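Local coordinates for methanol--corrinoid protein (Methanosarcina barkeri, PDB 2I2X) that carries methyl groups on a corrinoid cofactor in methanogenesis from methanol, accepting them with the help of MtaB and passing them on to coenzyme M through MtaA, at residues V83-R86 and L87-G91. Numbering follows the deposited sequence.
Sequences VVIR and LYDEG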
loop_
_atom_site.group_PDB
_atom_site.type_symbol
_atom_site.label_atom_id
_atom_site.label_comp_id
_atom_site.label_asym_id
_atom_site.label_seq_id
_atom_site.Cartn_x
_atom_site.Cartn_y
_atom_site.Cartn_z
ATOM N N VAL B 83 -3.168 35.281 23.845
ATOM C CA VAL B 83 -3.221 35.848 22.510
ATOM C C VAL B 83 -2.511 34.882 21.561
ATOM O O VAL B 83 -3.016 34.559 20.492
ATOM C CB VAL B 83 -2.549 37.235 22.470
ATOM C CG1 VAL B 83 -2.462 37.764 21.048
ATOM C CG2 VAL B 83 -3.305 38.225 23.364
ATOM N N VAL B 84 -1.354 34.404 22.001
ATOM C CA VAL B 84 -0.501 33.511 21.242
ATOM C C VAL B 84 -1.218 32.211 20.907
ATOM O O VAL B 84 -1.175 31.761 19.770
ATOM C CB VAL B 84 0.820 33.252 22.017
ATOM C CG1 VAL B 84 1.682 32.209 21.341
ATOM C CG2 VAL B 84 1.590 34.552 22.159
ATOM N N ILE B 85 -1.896 31.628 21.890
ATOM C CA ILE B 85 -2.667 30.392 21.694
ATOM C C ILE B 85 -3.887 30.580 20.783
ATOM O O ILE B 85 -4.225 29.682 19.994
ATOM C CB ILE B 85 -3.118 29.816 23.050
ATOM C CG1 ILE B 85 -1.894 29.486 23.898
ATOM C CG2 ILE B 85 -4.009 28.571 22.886
ATOM C CD1 ILE B 85 -2.065 29.956 25.341
ATOM N N ARG B 86 -4.552 31.730 20.890
ATOM C CA ARG B 86 -5.710 32.018 20.045
ATOM C C ARG B 86 -5.273 32.058 18.567
ATOM O O ARG B 86 -5.870 31.403 17.704
ATOM C CB ARG B 86 -6.374 33.323 20.482
ATOM C CG ARG B 86 -7.369 33.927 19.493
ATOM C CD ARG B 86 -8.826 33.818 19.953
ATOM N NE ARG B 86 -9.646 34.854 19.315
ATOM C CZ ARG B 86 -10.021 35.994 19.894
ATOM N NH1 ARG B 86 -9.681 36.260 21.149
ATOM N NH2 ARG B 86 -10.746 36.871 19.218
ATOM N N LEU B 87 -4.212 32.811 18.301
ATOM C CA LEU B 87 -3.669 32.934 16.963
ATOM C C LEU B 87 -3.107 31.622 16.426
ATOM O O LEU B 87 -3.293 31.311 15.252
ATOM C CB LEU B 87 -2.635 34.051 16.903
ATOM C CG LEU B 87 -3.194 35.424 17.268
ATOM C CD1 LEU B 87 -2.064 36.438 17.342
ATOM C CD2 LEU B 87 -4.305 35.886 16.316
ATOM N N TYR B 88 -2.436 30.848 17.272
ATOM C CA TYR B 88 -2.043 29.501 16.891
ATOM C C TYR B 88 -3.264 28.677 16.481
ATOM O O TYR B 88 -3.260 28.059 15.408
ATOM C CB TYR B 88 -1.279 28.820 18.014
ATOM C CG TYR B 88 -0.804 27.426 17.683
ATOM C CD1 TYR B 88 0.011 27.188 16.571
ATOM C CD2 TYR B 88 -1.164 26.339 18.479
ATOM C CE1 TYR B 88 0.446 25.907 16.262
ATOM C CE2 TYR B 88 -0.727 25.042 18.172
ATOM C CZ TYR B 88 0.075 24.840 17.068
ATOM O OH TYR B 88 0.509 23.581 16.764
ATOM N N ASP B 89 -4.305 28.681 17.319
ATOM C CA ASP B 89 -5.576 27.975 17.027
ATOM C C ASP B 89 -6.230 28.418 15.732
ATOM O O ASP B 89 -6.702 27.590 14.967
ATOM C CB ASP B 89 -6.589 28.122 18.170
ATOM C CG ASP B 89 -6.358 27.133 19.287
ATOM O OD1 ASP B 89 -5.786 26.038 19.060
ATOM O OD2 ASP B 89 -6.751 27.453 20.421
ATOM N N GLU B 90 -6.260 29.725 15.502
ATOM C CA GLU B 90 -6.785 30.282 14.263
ATOM C C GLU B 90 -5.837 30.065 13.087
ATOM O O GLU B 90 -6.176 30.377 11.957
ATOM C CB GLU B 90 -7.070 31.769 14.434
ATOM C CG GLU B 90 -8.254 32.069 15.335
ATOM C CD GLU B 90 -8.460 33.548 15.541
ATOM O OE1 GLU B 90 -7.978 34.343 14.690
ATOM O OE2 GLU B 90 -9.109 33.913 16.553
ATOM N N GLY B 91 -4.658 29.523 13.373
ATOM C CA GLY B 91 -3.631 29.242 12.384
ATOM C C GLY B 91 -2.938 30.455 11.785
ATOM O O GLY B 91 -2.410 30.358 10.684
#
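The carbonyl O of R86 receives the backbone N of E90 at 2.8 Å, and the side chains of the same two residues meet again, further out. There R86 NE donates to E90 OE2 at 3.0 Å in a salt bridge that is far from straight, with an N-H...O angle of 137°. The carboxylate oxygen lies at the edge of the guanidinium, somewhat out of its plane; the two planes are turned 56° against each other, and only OE2 reaches NE. R86, with CG anti to its own N (chi1 165°), reaches outward from the helix, and the E90 chain leans back along it, extended beyond CG, to bring OE2 to NE; CG and CD of the arginine also touch OE2, each at 3.4 Å. Long, flexible, oppositely charged chains suit this partly open side. An alanine in place of E90 would probably leave the R86 guanidinium without this mate and freer to swing. On the buried side, V83 CG1 and L87 CD1 lie side by side 4.0 Å apart; branched apolar chains fit here because both also pack on L33 of helix 26-33. Y88 points its ring toward the neighbouring MtaB chain, where N237 of that chain hydrogen-bonds its OH and K236 makes a cation-pi contact; tyrosine suits this place by offering both an aromatic face and a hydroxyl. At G91 the chain turns with positive phi, a conformation that glycine adopts readily, and its N returns to Y88 O at 2.9 Å. K236 NZ of the MtaB chain bonds to Y88 O too, giving this carbonyl two donors. An i to i+4 salt bridge followed by a Schellman motif thus finishes helix 72-89, in the helix bundle of this corrinoid protein where it meets MtaB.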